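Local coordinates for protein saframycin Mx1 synthetase B (Legionella pneumophila subsp. pneumophila, PDB 3KXW) that belongs to the fatty acid AMP ligases of the AMP-binding (ANL) superfamily and holds 5'-O-[(S)-(dodecanoyloxy)(hydroxy)phosphoryl]adenosine in its pocket, at residues His219-Ile224 and Asn296-Val301. Sequence-based numbering, arbitrary orientation.
Sequences HDMGLI and NGAEPV. With 1ZZ (5'-O-[(S)-(dodecanoyloxy)(hydroxy)phosphoryl]adenosine), chain B.
The imidazole of His-219 meets the CB of Ala-298 obliquely, with CE1 4.3 Å from that CB. Asp-220 CG lies above one face of the ring, toward its rim. At the ring edge, in plane, are Met-221 CB and O1 of 1ZZ. With CG anti to the backbone N (chi1 174°), the ring reaches 1ZZ, where NE2 gives a weak hydrogen bond to O4, bent to 121° at the hydrogen. Met-221, a selenomethionine, makes the apolar side-chain contact. Its chain bends at chi3 (57°), which brings CE to 3.8 Å from Ala-298 CB. CE also lies 3.4 Å from the carbonyl O of Gly-297. SE packs 3.9 Å from C6 in the acyl chain of 1ZZ. Asp-220 OD1 takes a weak hydrogen bond from Met-221 N. The two segments thus line one ligand pocket: 219-221 beside the phosphate and acyl chain, Ala-298 at the acyl carbonyl and ribose, 299-301 along the adenine. His-219 is the N-cap of helix 220-233, which packs on strand 169-174 through Leu-223 and Ile-224. Segment 296-301 leaves the end of strand 293-296 and leads to helix 303-313; Val-301, still in the loop, touches Met-306 of that helix.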
ATOM      1  N   HIS A 219       2.345  -3.284   3.404  1.00 27.04           N
ATOM      2  CA  HIS A 219       1.076  -3.159   2.682  1.00 25.98           C
ATOM      3  C   HIS A 219       1.152  -4.188   1.530  1.00 22.79           C
ATOM      4  O   HIS A 219       2.233  -4.479   1.030  1.00 19.24           O
ATOM      5  CB  HIS A 219       0.950  -1.727   2.158  1.00 28.39           C
ATOM      6  CG  HIS A 219      -0.244  -1.490   1.286  1.00 28.73           C
ATOM      7  ND1 HIS A 219      -0.191  -1.582  -0.091  1.00 28.04           N
ATOM      8  CD2 HIS A 219      -1.521  -1.158   1.594  1.00 31.84           C
ATOM      9  CE1 HIS A 219      -1.383  -1.309  -0.593  1.00 30.18           C
ATOM     10  NE2 HIS A 219      -2.209  -1.052   0.409  1.00 31.15           N
ATOM     11  N   ASP A 220       0.018  -4.763   1.148  1.00 24.83           N
ATOM     12  CA  ASP A 220      -0.021  -5.762   0.081  1.00 21.44           C
ATOM     13  C   ASP A 220       0.756  -5.417  -1.211  1.00 18.96           C
ATOM     14  O   ASP A 220       1.505  -6.241  -1.699  1.00 17.07           O
ATOM     15  CB  ASP A 220      -1.462  -6.170  -0.252  1.00 23.29           C
ATOM     16  CG  ASP A 220      -2.346  -4.991  -0.589  1.00 25.96           C
ATOM     17  OD1 ASP A 220      -1.803  -3.882  -0.826  1.00 29.69           O
ATOM     18  OD2 ASP A 220      -3.589  -5.187  -0.634  1.00 26.24           O
HETATM   19  N   MSE A 221       0.589  -4.223  -1.756  1.00 18.36           N
HETATM   20  CA  MSE A 221       1.250  -3.888  -3.017  1.00 17.39           C
HETATM   21  C   MSE A 221       2.781  -4.006  -2.978  1.00 15.37           C
HETATM   22  O   MSE A 221       3.398  -4.632  -3.844  1.00 15.00           O
HETATM   23  CB  MSE A 221       0.839  -2.479  -3.455  1.00 20.74           C
HETATM   24  CG  MSE A 221       0.875  -2.288  -4.933  1.00 17.92           C
HETATM   25 SE   MSE A 221      -0.307  -0.800  -5.554  1.00 31.47          SE
HETATM   26  CE  MSE A 221       0.487   0.591  -4.464  1.00 14.02           C
ATOM     27  N   GLY A 222       3.391  -3.397  -1.964  1.00 15.46           N
ATOM     28  CA  GLY A 222       4.837  -3.398  -1.824  1.00 14.55           C
ATOM     29  C   GLY A 222       5.381  -4.767  -1.425  1.00 16.45           C
ATOM     30  O   GLY A 222       6.540  -5.080  -1.705  1.00 16.25           O
ATOM     31  N   LEU A 223       4.557  -5.587  -0.767  1.00 14.70           N
ATOM     32  CA  LEU A 223       4.980  -6.940  -0.391  1.00 14.83           C
ATOM     33  C   LEU A 223       4.721  -7.931  -1.539  1.00 14.13           C
ATOM     34  O   LEU A 223       5.643  -8.568  -2.046  1.00 13.73           O
ATOM     35  CB  LEU A 223       4.234  -7.411   0.880  1.00 14.86           C
ATOM     36  CG  LEU A 223       4.448  -8.890   1.235  1.00 15.71           C
ATOM     37  CD1 LEU A 223       5.932  -9.213   1.425  1.00 14.38           C
ATOM     38  CD2 LEU A 223       3.630  -9.306   2.467  1.00 16.70           C
ATOM     39  N   ILE A 224       3.458  -8.038  -1.958  1.00 13.12           N
ATOM     40  CA  ILE A 224       3.072  -9.093  -2.901  1.00 13.22           C
ATOM     41  C   ILE A 224       3.518  -8.753  -4.326  1.00 12.85           C
ATOM     42  O   ILE A 224       4.115  -9.565  -5.015  1.00 12.67           O
ATOM     43  CB  ILE A 224       1.561  -9.366  -2.823  1.00 13.63           C
ATOM     44  CG1 ILE A 224       1.197  -9.882  -1.400  1.00 14.36           C
ATOM     45  CG2 ILE A 224       1.113 -10.337  -3.916  1.00 12.97           C
ATOM     46  CD1 ILE A 224      -0.284 -10.052  -1.216  1.00 17.18           C
ATOM     47  N   ASN A 296      -0.362   2.282 -11.226  1.00 10.88           N
ATOM     48  CA  ASN A 296      -1.031   3.257 -10.403  1.00 13.25           C
ATOM     49  C   ASN A 296      -2.252   2.572  -9.814  1.00 13.20           C
ATOM     50  O   ASN A 296      -3.247   2.364 -10.509  1.00 13.79           O
ATOM     51  CB  ASN A 296      -1.447   4.449 -11.271  1.00 13.82           C
ATOM     52  CG  ASN A 296      -2.017   5.590 -10.466  1.00 14.02           C
ATOM     53  OD1 ASN A 296      -2.314   5.447  -9.280  1.00 14.38           O
ATOM     54  ND2 ASN A 296      -2.207   6.733 -11.121  1.00 14.17           N
ATOM     55  N   GLY A 297      -2.160   2.213  -8.537  1.00 14.10           N
ATOM     56  CA  GLY A 297      -3.238   1.519  -7.849  1.00 16.32           C
ATOM     57  C   GLY A 297      -3.176   1.736  -6.342  1.00 17.02           C
ATOM     58  O   GLY A 297      -2.147   2.178  -5.828  1.00 17.02           O
ATOM     59  N   ALA A 298      -4.268   1.373  -5.663  1.00 15.05           N
ATOM     60  CA  ALA A 298      -4.428   1.364  -4.205  1.00 16.64           C
ATOM     61  C   ALA A 298      -5.328   2.497  -3.724  1.00 18.95           C
ATOM     62  O   ALA A 298      -5.761   2.523  -2.562  1.00 17.99           O
ATOM     63  CB  ALA A 298      -3.095   1.359  -3.458  1.00 17.66           C
ATOM     64  N   GLU A 299      -5.615   3.428  -4.624  1.00 17.14           N
ATOM     65  CA  GLU A 299      -6.504   4.540  -4.307  1.00 17.88           C
ATOM     66  C   GLU A 299      -7.013   5.121  -5.606  1.00 17.01           C
ATOM     67  O   GLU A 299      -6.583   4.712  -6.676  1.00 14.50           O
ATOM     68  CB  GLU A 299      -5.768   5.611  -3.498  1.00 18.30           C
ATOM     69  CG  GLU A 299      -4.701   6.356  -4.298  1.00 16.74           C
ATOM     70  CD  GLU A 299      -3.892   7.298  -3.421  1.00 19.72           C
ATOM     71  OE1 GLU A 299      -3.898   7.107  -2.187  1.00 22.36           O
ATOM     72  OE2 GLU A 299      -3.269   8.223  -3.955  1.00 16.03           O
ATOM     73  N   PRO A 300      -7.934   6.083  -5.528  1.00 16.88           N
ATOM     74  CA  PRO A 300      -8.486   6.547  -6.810  1.00 17.68           C
ATOM     75  C   PRO A 300      -7.425   7.071  -7.777  1.00 16.01           C
ATOM     76  O   PRO A 300      -6.528   7.811  -7.416  1.00 15.42           O
ATOM     77  CB  PRO A 300      -9.465   7.636  -6.390  1.00 16.75           C
ATOM     78  CG  PRO A 300      -9.918   7.188  -5.055  1.00 19.08           C
ATOM     79  CD  PRO A 300      -8.685   6.623  -4.389  1.00 18.90           C
ATOM     80  N   VAL A 301      -7.544   6.641  -9.018  1.00 15.38           N
ATOM     81  CA  VAL A 301      -6.567   6.945 -10.045  1.00 16.14           C
ATOM     82  C   VAL A 301      -7.031   8.194 -10.831  1.00 16.27           C
ATOM     83  O   VAL A 301      -8.169   8.245 -11.322  1.00 17.03           O
ATOM     84  CB  VAL A 301      -6.423   5.709 -10.962  1.00 15.73           C
ATOM     85  CG1 VAL A 301      -5.561   6.025 -12.188  1.00 14.96           C
ATOM     86  CG2 VAL A 301      -5.889   4.500 -10.151  1.00 14.11           C
TER
HETATM   87  P   1ZZ B 589      -5.708  -2.641   0.370  1.00 27.29           P
HETATM   88  C1  1ZZ B 589       4.473  -5.650  -9.695  1.00 19.84           C
HETATM   89  N1  1ZZ B 589      -8.382   0.884  -4.292  1.00 20.73           N
HETATM   90  O1  1ZZ B 589      -4.612  -1.216  -2.347  1.00 26.48           O
HETATM   91  C2  1ZZ B 589       3.415  -4.706  -9.109  1.00 15.74           C
HETATM   92  N2  1ZZ B 589      -7.203   0.235  -6.077  1.00 16.13           N
HETATM   93  O2  1ZZ B 589      -4.727  -3.063  -0.905  1.00 30.34           O
HETATM   94  C3  1ZZ B 589       1.994  -5.260  -9.273  1.00 16.89           C
HETATM   95  N3  1ZZ B 589      -9.836   2.716  -5.478  1.00 19.79           N
HETATM   96  O3  1ZZ B 589      -6.330  -3.837   0.899  1.00 24.51           O
HETATM   97  C4  1ZZ B 589       1.019  -4.550  -8.322  1.00 16.04           C
HETATM   98  N4  1ZZ B 589      -9.269   2.913  -7.812  1.00 18.51           N
HETATM   99  O4  1ZZ B 589      -4.789  -1.929   1.490  1.00 35.96           O
HETATM  100  C5  1ZZ B 589      -0.453  -4.726  -8.734  1.00 16.60           C
HETATM  101  N5  1ZZ B 589      -7.716   1.573  -8.930  1.00 15.58           N
HETATM  102  O5  1ZZ B 589      -6.860  -1.529  -0.096  1.00 25.13           O
HETATM  103  C6  1ZZ B 589      -1.319  -3.876  -7.794  1.00 17.21           C
HETATM  104  O6  1ZZ B 589      -7.968   0.367  -1.901  1.00 23.97           O
HETATM  105  C7  1ZZ B 589      -2.841  -3.686  -8.010  1.00 15.61           C
HETATM  106  O7  1ZZ B 589     -10.850   0.725  -2.086  1.00 23.57           O
HETATM  107  C8  1ZZ B 589      -3.618  -2.706  -7.110  1.00 15.64           C
HETATM  108  O8  1ZZ B 589     -10.691  -1.714  -1.686  1.00 20.22           O
HETATM  109  C9  1ZZ B 589      -3.980  -3.411  -5.793  1.00 17.50           C
HETATM  110  C10 1ZZ B 589      -4.097  -2.465  -4.574  1.00 18.02           C
HETATM  111  C11 1ZZ B 589      -4.186  -3.338  -3.290  1.00 20.47           C
HETATM  112  C12 1ZZ B 589      -4.966  -2.555  -2.217  1.00 25.25           C
HETATM  113  C13 1ZZ B 589      -7.713  -1.780  -1.192  1.00 26.53           C
HETATM  114  C14 1ZZ B 589      -8.556  -0.683  -1.398  1.00 23.64           C
HETATM  115  C15 1ZZ B 589      -9.768  -1.006  -2.346  1.00 20.57           C
HETATM  116  C16 1ZZ B 589     -10.178   0.172  -2.782  1.00 24.15           C
HETATM  117  C17 1ZZ B 589      -8.901   0.826  -3.000  1.00 22.07           C
HETATM  118  C18 1ZZ B 589      -7.356   0.005  -4.827  1.00 19.13           C
HETATM  119  C19 1ZZ B 589      -8.131   1.352  -6.427  1.00 18.63           C
HETATM  120  C20 1ZZ B 589      -8.842   1.681  -5.390  1.00 18.59           C
HETATM  121  C21 1ZZ B 589     -10.021   3.341  -6.616  1.00 18.74           C
HETATM  122  C22 1ZZ B 589      -8.420   2.022  -7.755  1.00 17.34           C